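Local coordinates for protein formate-dependent phosphoribosylglycinamide formyltransferase (Mycobacterium tuberculosis H37Rv, PDB 6KHR) that belongs to the ATP-grasp superfamily of enzymes and is found here as an assembly of two protein chains, at residues 225-230 and 291-296; 247-252 and 311-316; 256-261 and 347-352; 376-381 and 403-408. One frame throughout, in Å; residues are numbered along the deposited sequence.

Contact 1: residues 225-230 and 291-296; sequences LVTMIV and GVELMI
M228 and L294 meet at the apolar centre of two antiparallel strands of the large sheet of this ATP-grasp protein, with CG of M228 3.5 Å from CD1 of L294. M228 bends at chi2 (-76°) and again at chi3, so its sulfur and methyl turn away from the partner strand and the methylene does the touching; an unbranched, flexible side chain suits that fold-back. Directly across from it stands V292, CB to CB 4.1 Å, and farther along the same face CG2 of V226 approaches CD1 of I296 at 4.2 Å. Helix 267-284 packs on V292 and L294, in keeping with their aliphatic side chains.

The backbones are laced at two hydrogen-bonded pairs, V226 with L294 and M228 with V292, each closing two bonds; M228 N to V292 O, at 2.8 Å, is close to straight. The non-hydrogen-bonded pairs put their residues on the other face. There CD2 of L225 runs alongside M295, 3.8 Å from its CG, while CD1 of I229 lies 4.1 Å from CA of G291, whose lack of a side chain leaves the backbone itself as the contact surface.

Between these two apolar pairs lies the polar one, T227 with E293. The glutamate chain bends at chi2 (-55°), which brings its carboxylate back to the threonine opposite. OE2 of E293 is hydrogen-bonded to NE2 of H249 and OE1 takes T227, so both oxygens are held. T227 OG1, also bonded to S313, donates to E293 OE1 at 2.7 Å, arriving on the syn side, 18° out of the carboxylate plane.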
loop_
_atom_site.group_PDB
_atom_site.type_symbol
_atom_site.label_atom_id
_atom_site.label_comp_id
_atom_site.label_asym_id
_atom_site.label_seq_id
_atom_site.Cartn_x
_atom_site.Cartn_y
_atom_site.Cartn_z
ATOM N N LEU A 225 18.231 15.011 11.266
ATOM C CA LEU A 225 16.956 15.489 10.773
ATOM C C LEU A 225 15.895 14.430 11.057
ATOM O O LEU A 225 16.133 13.225 10.920
ATOM C CB LEU A 225 17.035 15.790 9.284
ATOM C CG LEU A 225 18.191 16.742 8.980
ATOM C CD1 LEU A 225 18.275 17.053 7.489
ATOM C CD2 LEU A 225 18.130 18.018 9.818
ATOM N N VAL A 226 14.723 14.884 11.478
ATOM C CA VAL A 226 13.650 13.989 11.893
ATOM C C VAL A 226 12.324 14.517 11.368
ATOM O O VAL A 226 12.038 15.717 11.447
ATOM C CB VAL A 226 13.630 13.823 13.426
ATOM C CG1 VAL A 226 12.250 13.445 13.912
ATOM C CG2 VAL A 226 14.639 12.755 13.832
ATOM N N THR A 227 11.517 13.618 10.818
ATOM C CA THR A 227 10.151 13.939 10.439
ATOM C C THR A 227 9.175 13.354 11.463
ATOM O O THR A 227 9.159 12.143 11.695
ATOM C CB THR A 227 9.840 13.426 9.038
ATOM O OG1 THR A 227 10.775 13.988 8.106
ATOM C CG2 THR A 227 8.413 13.824 8.640
ATOM N N MET A 228 8.384 14.234 12.084
ATOM C CA MET A 228 7.281 13.851 12.967
ATOM C C MET A 228 5.998 13.900 12.157
ATOM O O MET A 228 5.573 14.981 11.733
ATOM C CB MET A 228 7.173 14.784 14.167
ATOM C CG MET A 228 8.403 14.860 15.025
ATOM S SD MET A 228 8.544 13.392 16.054
ATOM C CE MET A 228 6.886 13.432 16.774
ATOM N N ILE A 229 5.410 12.735 11.906
ATOM C CA ILE A 229 4.142 12.656 11.204
ATOM C C ILE A 229 3.054 12.735 12.244
ATOM O O ILE A 229 2.980 11.867 13.121
ATOM C CB ILE A 229 3.996 11.358 10.404
ATOM C CG1 ILE A 229 5.065 11.246 9.318
ATOM C CG2 ILE A 229 2.591 11.325 9.779
ATOM C CD1 ILE A 229 4.870 12.195 8.203
ATOM N N VAL A 230 2.206 13.763 12.135
ATOM C CA VAL A 230 1.082 13.962 13.034
ATOM C C VAL A 230 -0.202 13.766 12.241
ATOM O O VAL A 230 -0.343 14.267 11.117
ATOM C CB VAL A 230 1.123 15.353 13.685
ATOM C CG1 VAL A 230 -0.012 15.475 14.632
ATOM C CG2 VAL A 230 2.444 15.573 14.392
ATOM N N GLY A 291 3.423 16.642 8.329
ATOM C CA GLY A 291 4.806 16.295 8.527
ATOM C C GLY A 291 5.522 17.474 9.158
ATOM O O GLY A 291 5.542 18.578 8.600
ATOM N N VAL A 292 6.069 17.249 10.338
ATOM C CA VAL A 292 6.701 18.330 11.084
ATOM C C VAL A 292 8.189 18.069 11.072
ATOM O O VAL A 292 8.646 17.018 11.544
ATOM C CB VAL A 292 6.172 18.437 12.518
ATOM C CG1 VAL A 292 7.048 19.361 13.321
ATOM C CG2 VAL A 292 4.775 18.938 12.507
ATOM N N GLU A 293 8.942 19.023 10.542
ATOM C CA GLU A 293 10.372 18.857 10.376
ATOM C C GLU A 293 11.117 19.413 11.578
ATOM O O GLU A 293 10.874 20.552 11.998
ATOM C CB GLU A 293 10.833 19.520 9.080
ATOM C CG GLU A 293 10.392 18.751 7.841
ATOM C CD GLU A 293 10.846 17.280 7.853
ATOM O OE1 GLU A 293 10.205 16.449 7.172
ATOM O OE2 GLU A 293 11.844 16.950 8.529
ATOM N N LEU A 294 12.016 18.597 12.134
ATOM C CA LEU A 294 12.804 18.971 13.300
ATOM C C LEU A 294 14.286 18.653 13.091
ATOM O O LEU A 294 14.668 17.800 12.286
ATOM C CB LEU A 294 12.307 18.270 14.573
ATOM C CG LEU A 294 10.813 18.263 14.845
ATOM C CD1 LEU A 294 10.536 17.385 16.041
ATOM C CD2 LEU A 294 10.364 19.666 15.106
ATOM N N MET A 295 15.109 19.381 13.837
ATOM C CA MET A 295 16.551 19.204 13.924
ATOM C C MET A 295 16.894 18.855 15.361
ATOM O O MET A 295 16.396 19.484 16.290
ATOM C CB MET A 295 17.291 20.481 13.499
ATOM C CG MET A 295 16.988 20.908 12.075
ATOM S SD MET A 295 17.720 22.500 11.628
ATOM C CE MET A 295 16.423 23.643 12.093
ATOM N N ILE A 296 17.744 17.858 15.549
ATOM C CA ILE A 296 17.984 17.283 16.867
ATOM C C ILE A 296 19.477 17.199 17.106
ATOM O O ILE A 296 20.240 16.782 16.227
ATOM C CB ILE A 296 17.329 15.892 17.018
ATOM C CG1 ILE A 296 15.851 15.990 16.621
ATOM C CG2 ILE A 296 17.494 15.342 18.460
ATOM C CD1 ILE A 296 14.959 15.038 17.321
#

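Contact 2: residues 247-252 and 311-316; sequences IGHRDA and AGSAWV
H249 and S313 face each other with nearly the same first torsion: CG of the histidine (chi1 62°) and OG of the serine (chi1 67°) each sit between their own backbone N and carbonyl carbon. The imidazole is thereby held beside the serine methylene, with H249 CD2 4.0 Å from S313 CB. V316 adopts a similar setting (chi1 61°), and it directs CG1 at I247, tip to tip, 4.0 Å from I247 CG2.

I247 uses both branches. CG2 also lies 3.7 Å from the carbonyl O of S313, whereas CD1, carried outward by the extended end of the chain, reaches CA of A314 at 4.2 Å. A beta-branched aliphatic residue suits this strand position because its two branches reach separate parts of the 3-10 segment and V316. The small S313, whose CB faces H249, lets the turn come close, and A314 presents its backbone CA to I247.

The joining forces here are van der Waals contacts, and the polar groups look to other partners. NE2 of H249 is bonded to E293, OG of S313 to T227, and O of S313 receives OG of S259. The turn also braces itself: A314 N donates to A311 O at 2.9 Å, closing the short 3-10 segment 312-314. The arrangement is that of a connecting loop, between strand 300-307 and helix 317-320, laid on the face of the antiparallel sheet in the ATP-grasp domain.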
loop_
_atom_site.group_PDB
_atom_site.type_symbol
_atom_site.label_atom_id
_atom_site.label_comp_id
_atom_site.label_asym_id
_atom_site.label_seq_id
_atom_site.Cartn_x
_atom_site.Cartn_y
_atom_site.Cartn_z
ATOM N N ILE A 247 10.745 9.693 12.257
ATOM C CA ILE A 247 11.360 9.227 11.024
ATOM C C ILE A 247 12.643 10.025 10.837
ATOM O O ILE A 247 12.597 11.260 10.730
ATOM C CB ILE A 247 10.407 9.377 9.828
ATOM C CG1 ILE A 247 9.182 8.482 9.988
ATOM C CG2 ILE A 247 11.092 9.023 8.491
ATOM C CD1 ILE A 247 8.174 8.707 8.824
ATOM N N GLY A 248 13.796 9.331 10.855
ATOM C CA GLY A 248 15.070 9.965 10.547
ATOM C C GLY A 248 15.313 9.983 9.045
ATOM O O GLY A 248 14.931 9.057 8.328
ATOM N N HIS A 249 15.948 11.051 8.562
ATOM C CA HIS A 249 16.215 11.145 7.129
ATOM C C HIS A 249 17.439 12.010 6.869
ATOM O O HIS A 249 17.939 12.711 7.753
ATOM C CB HIS A 249 15.003 11.676 6.346
ATOM C CG HIS A 249 14.576 13.066 6.712
ATOM N ND1 HIS A 249 15.100 14.194 6.111
ATOM C CD2 HIS A 249 13.642 13.510 7.592
ATOM C CE1 HIS A 249 14.517 15.268 6.614
ATOM N NE2 HIS A 249 13.635 14.880 7.521
ATOM N N ARG A 250 17.924 11.934 5.626
ATOM C CA ARG A 250 19.161 12.586 5.210
ATOM C C ARG A 250 19.384 12.381 3.715
ATOM O O ARG A 250 18.895 11.415 3.118
ATOM C CB ARG A 250 20.368 12.053 5.994
ATOM C CG ARG A 250 21.024 10.834 5.395
ATOM C CD ARG A 250 22.301 10.551 6.128
ATOM N NE ARG A 250 22.795 9.230 5.781
ATOM C CZ ARG A 250 23.529 8.966 4.711
ATOM N NH1 ARG A 250 23.879 9.943 3.878
ATOM N NH2 ARG A 250 23.914 7.717 4.477
ATOM N N ASP A 251 20.193 13.268 3.148
ATOM C CA ASP A 251 20.590 13.240 1.725
ATOM C C ASP A 251 21.681 12.191 1.568
ATOM O O ASP A 251 22.606 12.217 2.318
ATOM C CB ASP A 251 20.976 14.628 1.241
ATOM C CG ASP A 251 19.758 15.496 1.032
ATOM O OD1 ASP A 251 18.702 14.949 0.716
ATOM O OD2 ASP A 251 19.875 16.706 1.193
ATOM N N ALA A 252 21.543 11.328 0.578
ATOM C CA ALA A 252 22.495 10.225 0.414
ATOM C C ALA A 252 23.363 10.431 -0.816
ATOM O O ALA A 252 23.068 11.306 -1.617
ATOM C CB ALA A 252 21.736 8.943 0.324
ATOM N N ALA A 311 5.423 13.895 3.010
ATOM C CA ALA A 311 6.821 14.134 2.676
ATOM C C ALA A 311 7.463 12.908 2.032
ATOM O O ALA A 311 7.044 11.766 2.246
ATOM C CB ALA A 311 7.605 14.535 3.930
ATOM N N GLY A 312 8.486 13.166 1.217
ATOM C CA GLY A 312 9.293 12.093 0.683
ATOM C C GLY A 312 9.820 11.149 1.747
ATOM O O GLY A 312 9.906 9.939 1.518
ATOM N N SER A 313 10.157 11.673 2.934
ATOM C CA SER A 313 10.656 10.773 3.973
ATOM C C SER A 313 9.588 9.810 4.485
ATOM O O SER A 313 9.939 8.749 5.013
ATOM C CB SER A 313 11.229 11.554 5.149
ATOM O OG SER A 313 10.210 12.247 5.827
ATOM N N ALA A 314 8.305 10.150 4.325
ATOM C CA ALA A 314 7.219 9.291 4.790
ATOM C C ALA A 314 7.155 7.951 4.048
ATOM O O ALA A 314 6.506 7.026 4.549
ATOM C CB ALA A 314 5.883 10.026 4.648
ATOM N N TRP A 315 7.803 7.833 2.875
ATOM C CA TRP A 315 7.712 6.619 2.061
ATOM C C TRP A 315 8.061 5.353 2.833
ATOM O O TRP A 315 7.551 4.275 2.511
ATOM C CB TRP A 315 8.638 6.714 0.844
ATOM C CG TRP A 315 8.000 7.359 -0.318
ATOM C CD1 TRP A 315 8.246 8.608 -0.795
ATOM C CD2 TRP A 315 6.981 6.795 -1.158
ATOM N NE1 TRP A 315 7.454 8.854 -1.883
ATOM C CE2 TRP A 315 6.664 7.764 -2.125
ATOM C CE3 TRP A 315 6.326 5.561 -1.195
ATOM C CZ2 TRP A 315 5.714 7.543 -3.111
ATOM C CZ3 TRP A 315 5.393 5.336 -2.185
ATOM C CH2 TRP A 315 5.095 6.326 -3.133
ATOM N N VAL A 316 8.939 5.449 3.835
ATOM C CA VAL A 316 9.280 4.261 4.619
ATOM C C VAL A 316 8.036 3.636 5.231
ATOM O O VAL A 316 7.977 2.410 5.403
ATOM C CB VAL A 316 10.329 4.609 5.706
ATOM C CG1 VAL A 316 9.791 5.652 6.679
ATOM C CG2 VAL A 316 10.738 3.387 6.473
#

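Contact 3: residues 256-261 and 347-352; sequences ELESWQ and AARVIN
The guanidinium of R349 has the E256 carboxylate at its edge and the CG of E258 over one face. OE1 of E256 lies close to the guanidinium plane and takes a weak bond from NH1 at 3.3 Å, although the two flat groups are turned 79° apart. E258 comes in differently: its OE1 stands 3.5 Å from R349 NH2 but well out of plane, so charge alone acts between them. A water at the guanidinium edge joins R349 to E258, accepting from R349 NE at 2.6 Å and donating to E258 OE2 at 3.0 Å.

R349 is extended from CG to NE, which carries its charge across to both acids; a long cationic chain suits a place facing two glutamates. E258 is further engaged by R250 and R403, so the buried carboxylate gathers three arginines, and this would be expected to favour its anionic form.

Beneath this network the strands run antiparallel, with L257 opposite V350 and S259 opposite A348 in hydrogen-bonded pairs; V350 N reaches L257 O at 2.8 Å. The small S259, A348 and A347 suit this close pairing: S259 OG, bonded to S313 O, touches A348 CB at 3.7 Å. W260 CB meets A347 CB at 4.0 Å, while the indole leads away to a cation-pi contact with R403 and a hydrogen bond from NE1 to Q263 OE1.

Strand 256-261 thus lies between strands 238-252 and 346-351, strand 390-395 follows beyond, and helix 399-413 covers the face bearing W260, A347 and R349.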
loop_
_atom_site.group_PDB
_atom_site.type_symbol
_atom_site.label_atom_id
_atom_site.label_comp_id
_atom_site.label_asym_id
_atom_site.label_seq_id
_atom_site.Cartn_x
_atom_site.Cartn_y
_atom_site.Cartn_z
ATOM N N GLU A 256 20.066 10.998 -3.614
ATOM C CA GLU A 256 18.851 10.270 -3.225
ATOM C C GLU A 256 18.531 10.646 -1.796
ATOM O O GLU A 256 19.404 11.057 -1.072
ATOM C CB GLU A 256 19.155 8.791 -3.027
ATOM C CG GLU A 256 19.789 8.079 -4.198
ATOM C CD GLU A 256 20.083 6.607 -3.940
ATOM O OE1 GLU A 256 19.939 6.176 -2.813
ATOM O OE2 GLU A 256 20.467 5.900 -4.870
ATOM N N LEU A 257 17.287 10.489 -1.421
ATOM C CA LEU A 257 16.965 10.713 -0.027
ATOM C C LEU A 257 16.878 9.365 0.688
ATOM O O LEU A 257 16.351 8.393 0.140
ATOM C CB LEU A 257 15.667 11.508 0.095
ATOM C CG LEU A 257 15.048 11.596 1.495
ATOM C CD1 LEU A 257 15.877 12.443 2.444
ATOM C CD2 LEU A 257 13.612 12.108 1.417
ATOM N N GLU A 258 17.474 9.297 1.878
ATOM C CA GLU A 258 17.402 8.131 2.752
ATOM C C GLU A 258 16.543 8.461 3.965
ATOM O O GLU A 258 16.658 9.537 4.539
ATOM C CB GLU A 258 18.789 7.674 3.214
ATOM C CG GLU A 258 18.756 6.422 4.104
ATOM C CD GLU A 258 20.113 6.049 4.737
ATOM O OE1 GLU A 258 21.080 6.834 4.640
ATOM O OE2 GLU A 258 20.212 4.958 5.344
ATOM N N SER A 259 15.664 7.544 4.340
ATOM C CA SER A 259 14.891 7.694 5.560
ATOM C C SER A 259 14.840 6.346 6.262
ATOM O O SER A 259 15.201 5.308 5.691
ATOM C CB SER A 259 13.472 8.219 5.283
ATOM O OG SER A 259 12.666 7.239 4.649
ATOM N N TRP A 260 14.368 6.366 7.506
ATOM C CA TRP A 260 14.325 5.175 8.341
ATOM C C TRP A 260 13.452 5.489 9.558
ATOM O O TRP A 260 13.308 6.653 9.949
ATOM C CB TRP A 260 15.754 4.716 8.751
ATOM C CG TRP A 260 16.549 5.771 9.524
ATOM C CD1 TRP A 260 16.532 5.978 10.882
ATOM C CD2 TRP A 260 17.443 6.769 8.984
ATOM N NE1 TRP A 260 17.362 7.026 11.219
ATOM C CE2 TRP A 260 17.929 7.538 10.082
ATOM C CE3 TRP A 260 17.874 7.101 7.688
ATOM C CZ2 TRP A 260 18.827 8.610 9.921
ATOM C CZ3 TRP A 260 18.785 8.181 7.528
ATOM C CH2 TRP A 260 19.248 8.906 8.643
ATOM N N GLN A 261 12.884 4.433 10.150
ATOM C CA GLN A 261 11.872 4.524 11.200
ATOM C C GLN A 261 11.961 3.257 12.036
ATOM O O GLN A 261 11.946 2.160 11.464
ATOM C CB GLN A 261 10.464 4.657 10.619
ATOM C CG GLN A 261 9.407 4.961 11.636
ATOM C CD GLN A 261 7.990 4.870 11.067
ATOM O OE1 GLN A 261 7.654 3.931 10.337
ATOM N NE2 GLN A 261 7.153 5.851 11.403
ATOM N N ALA A 347 13.673 1.101 6.316
ATOM C CA ALA A 347 14.361 2.228 5.698
ATOM C C ALA A 347 13.909 2.362 4.261
ATOM O O ALA A 347 13.391 1.422 3.655
ATOM C CB ALA A 347 15.890 2.087 5.733
ATOM N N ALA A 348 14.122 3.544 3.708
ATOM C CA ALA A 348 13.732 3.781 2.334
ATOM C C ALA A 348 14.766 4.662 1.658
ATOM O O ALA A 348 15.507 5.411 2.295
ATOM C CB ALA A 348 12.343 4.428 2.243
ATOM N N ARG A 349 14.786 4.574 0.343
ATOM C CA ARG A 349 15.660 5.408 -0.455
ATOM C C ARG A 349 14.844 5.879 -1.639
ATOM O O ARG A 349 14.380 5.056 -2.435
ATOM C CB ARG A 349 16.906 4.638 -0.894
ATOM C CG ARG A 349 18.030 4.804 0.095
ATOM C CD ARG A 349 19.203 3.917 -0.182
ATOM N NE ARG A 349 20.110 3.936 0.957
ATOM C CZ ARG A 349 21.254 4.607 0.988
ATOM N NH1 ARG A 349 21.638 5.286 -0.081
ATOM N NH2 ARG A 349 22.017 4.572 2.074
ATOM N N VAL A 350 14.620 7.185 -1.724
ATOM C CA VAL A 350 13.907 7.762 -2.852
ATOM C C VAL A 350 14.941 8.197 -3.875
ATOM O O VAL A 350 15.745 9.093 -3.607
ATOM C CB VAL A 350 13.007 8.931 -2.425
ATOM C CG1 VAL A 350 12.295 9.511 -3.644
ATOM C CG2 VAL A 350 11.983 8.472 -1.386
ATOM N N ILE A 351 14.920 7.546 -5.042
ATOM C CA ILE A 351 15.775 7.850 -6.180
ATOM C C ILE A 351 15.084 8.873 -7.070
ATOM O O ILE A 351 13.867 8.814 -7.260
ATOM C CB ILE A 351 16.081 6.555 -6.947
ATOM C CG1 ILE A 351 16.897 5.594 -6.069
ATOM C CG2 ILE A 351 16.798 6.838 -8.244
ATOM C CD1 ILE A 351 16.214 4.256 -5.802
ATOM N N ASN A 352 15.852 9.817 -7.619
ATOM C CA ASN A 352 15.304 10.830 -8.534
ATOM C C ASN A 352 16.101 10.966 -9.831
ATOM O O ASN A 352 16.275 12.075 -10.348
ATOM C CB ASN A 352 15.243 12.196 -7.849
ATOM C CG ASN A 352 14.450 12.158 -6.568
ATOM O OD1 ASN A 352 13.227 12.293 -6.576
ATOM N ND2 ASN A 352 15.147 11.978 -5.449
HETATM O O HOH W 1 19.275 3.042 3.228
#

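Contact 4: residues 376-381 and 403-408; sequences GVPESD and RERARE
R405 reaches from helix 399-413 across the turn at V377-S380, and three turn residues meet it along its length. Nearest the helix, V377 holds CG1 anti to the backbone N (chi1 167°), which places that methyl 3.6 Å from R405 CB, while its other methyl, CG2, faces E408 CB at 3.9 Å. A branched aliphatic residue suits this place, where its two methyls can meet R405 and E408, three residues apart on the helix.

P378 follows, crossing the arginine at about a right angle. It takes the second position of the type II turn, where the restricted phi of proline fits. Its carbonyl O stands 3.3 Å above one face of the R405 guanidinium, offset toward the rim, and its ring atom CB is 3.9 Å from NH2.

E379 finishes the line with a salt bridge: R405 NH1 donates to E379 OE2 at 3.1 Å. The oxygen is near the guanidinium plane, and the two flat groups are turned 71° apart; the donor approaches from above the carboxylate plane, 66° out of it. T395 steadies both partners, its O taking NH1 of R405 and its OG1 pairing with E379 OE1.

The turn is tightened by S380 OG, which donates to V377 O at 2.6 Å. On the subunit boundary D381 makes a salt bridge to R331 of the second subunit. The turn leads into strand 380-384, an edge strand of the sheet within this chain, beside strand 390-395, and V409 of helix 399-413 packs on V377 and S380.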
loop_
_atom_site.group_PDB
_atom_site.type_symbol
_atom_site.label_atom_id
_atom_site.label_comp_id
_atom_site.label_asym_id
_atom_site.label_seq_id
_atom_site.Cartn_x
_atom_site.Cartn_y
_atom_site.Cartn_z
ATOM N N GLY A 376 16.228 -9.582 -4.493
ATOM C CA GLY A 376 16.919 -10.736 -3.917
ATOM C C GLY A 376 17.339 -10.440 -2.504
ATOM O O GLY A 376 17.581 -11.368 -1.779
ATOM N N VAL A 377 17.433 -9.166 -2.163
ATOM C CA VAL A 377 17.744 -8.675 -0.804
ATOM C C VAL A 377 16.581 -9.009 0.111
ATOM O O VAL A 377 15.490 -8.656 -0.197
ATOM C CB VAL A 377 17.942 -7.160 -0.866
ATOM C CG1 VAL A 377 17.946 -6.526 0.499
ATOM C CG2 VAL A 377 19.167 -6.786 -1.649
ATOM N N PRO A 378 16.803 -9.683 1.246
ATOM C CA PRO A 378 15.732 -10.016 2.169
ATOM C C PRO A 378 14.886 -8.868 2.735
ATOM O O PRO A 378 15.383 -7.847 3.007
ATOM C CB PRO A 378 16.428 -10.737 3.312
ATOM C CG PRO A 378 17.875 -10.463 3.117
ATOM C CD PRO A 378 18.077 -10.225 1.647
ATOM N N GLU A 379 13.578 -9.105 2.816
ATOM C CA GLU A 379 12.515 -8.218 3.341
ATOM C C GLU A 379 12.462 -6.934 2.537
ATOM O O GLU A 379 12.125 -5.945 3.077
ATOM C CB GLU A 379 12.730 -7.920 4.817
ATOM C CG GLU A 379 12.234 -8.964 5.780
ATOM C CD GLU A 379 12.355 -8.610 7.251
ATOM O OE1 GLU A 379 11.541 -7.847 7.756
ATOM O OE2 GLU A 379 13.250 -9.124 7.893
ATOM N N SER A 380 12.710 -7.010 1.256
ATOM C CA SER A 380 12.765 -5.798 0.434
ATOM C C SER A 380 11.510 -5.600 -0.406
ATOM O O SER A 380 10.778 -6.515 -0.625
ATOM C CB SER A 380 14.004 -5.806 -0.383
ATOM O OG SER A 380 14.035 -6.870 -1.294
ATOM N N ASP A 381 11.286 -4.361 -0.781
ATOM C CA ASP A 381 10.174 -3.993 -1.665
ATOM C C ASP A 381 10.628 -2.840 -2.540
ATOM O O ASP A 381 11.605 -2.225 -2.271
ATOM C CB ASP A 381 8.894 -3.686 -0.904
ATOM C CG ASP A 381 7.651 -4.037 -1.694
ATOM O OD1 ASP A 381 7.787 -4.534 -2.817
ATOM O OD2 ASP A 381 6.563 -3.803 -1.184
ATOM N N ARG A 403 18.588 -0.252 6.989
ATOM C CA ARG A 403 19.253 0.719 6.122
ATOM C C ARG A 403 20.250 0.048 5.186
ATOM O O ARG A 403 20.356 0.429 4.013
ATOM C CB ARG A 403 19.940 1.801 6.953
ATOM C CG ARG A 403 18.960 2.695 7.661
ATOM C CD ARG A 403 19.644 3.667 8.555
ATOM N NE ARG A 403 20.458 4.597 7.781
ATOM C CZ ARG A 403 21.209 5.551 8.320
ATOM N NH1 ARG A 403 21.253 5.707 9.635
ATOM N NH2 ARG A 403 21.920 6.348 7.544
ATOM N N GLU A 404 20.971 -0.970 5.672
ATOM C CA GLU A 404 21.940 -1.640 4.812
ATOM C C GLU A 404 21.245 -2.381 3.666
ATOM O O GLU A 404 21.708 -2.340 2.522
ATOM C CB GLU A 404 22.802 -2.586 5.636
ATOM C CG GLU A 404 24.107 -2.986 4.950
ATOM C CD GLU A 404 24.065 -4.384 4.353
ATOM O OE1 GLU A 404 25.143 -4.897 3.968
ATOM O OE2 GLU A 404 22.963 -4.975 4.269
ATOM N N ARG A 405 20.116 -3.032 3.950
ATOM C CA ARG A 405 19.357 -3.703 2.898
ATOM C C ARG A 405 18.819 -2.713 1.879
ATOM O O ARG A 405 18.807 -3.002 0.671
ATOM C CB ARG A 405 18.200 -4.483 3.502
ATOM C CG ARG A 405 18.600 -5.522 4.447
ATOM C CD ARG A 405 17.416 -6.034 5.235
ATOM N NE ARG A 405 17.744 -7.370 5.708
ATOM C CZ ARG A 405 16.944 -8.138 6.430
ATOM N NH1 ARG A 405 15.740 -7.707 6.758
ATOM N NH2 ARG A 405 17.346 -9.345 6.802
ATOM N N ALA A 406 18.325 -1.560 2.347
ATOM C CA ALA A 406 17.757 -0.582 1.425
ATOM C C ALA A 406 18.835 0.007 0.539
ATOM O O ALA A 406 18.609 0.233 -0.654
ATOM C CB ALA A 406 17.012 0.515 2.182
ATOM N N ARG A 407 20.027 0.231 1.089
ATOM C CA ARG A 407 21.101 0.721 0.239
ATOM C C ARG A 407 21.478 -0.344 -0.791
ATOM O O ARG A 407 21.784 -0.014 -1.943
ATOM C CB ARG A 407 22.268 1.158 1.117
ATOM C CG ARG A 407 23.565 1.424 0.427
ATOM C CD ARG A 407 24.703 0.839 1.248
ATOM N NE ARG A 407 25.293 1.819 2.151
ATOM C CZ ARG A 407 26.394 2.513 1.874
ATOM N NH1 ARG A 407 27.028 2.326 0.722
ATOM N NH2 ARG A 407 26.867 3.393 2.750
ATOM N N GLU A 408 21.387 -1.629 -0.419
ATOM C CA GLU A 408 21.627 -2.696 -1.380
ATOM C C GLU A 408 20.556 -2.697 -2.466
ATOM O O GLU A 408 20.875 -2.656 -3.658
ATOM C CB GLU A 408 21.705 -4.043 -0.665
ATOM C CG GLU A 408 23.135 -4.540 -0.445
ATOM C CD GLU A 408 23.258 -5.626 0.629
ATOM O OE1 GLU A 408 22.292 -5.852 1.396
ATOM O OE2 GLU A 408 24.333 -6.262 0.708
#

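All four contacts reach one eight-stranded antiparallel sheet. Contact 1 joins neighbouring strands 288-297 and 224-235, contact 2 sets a loop against the next strand, 238-252, contact 3 joins strands 256-261 and 346-351, and contact 4 packs a helix at the far edge. Contacts 2 and 3 are closest, their centres about 5 Å apart; contacts 1 and 4 are about 24 Å apart. Along the chain the segments of contacts 1, 2 and 3 alternate, whereas contact 4 follows them all. The H249 to E293 bond ties contact 2 to contact 1, and E258 links contacts 2, 3 and 4 through R250 and R403, so side-chain bonds as well as strand pairing connect the four regions.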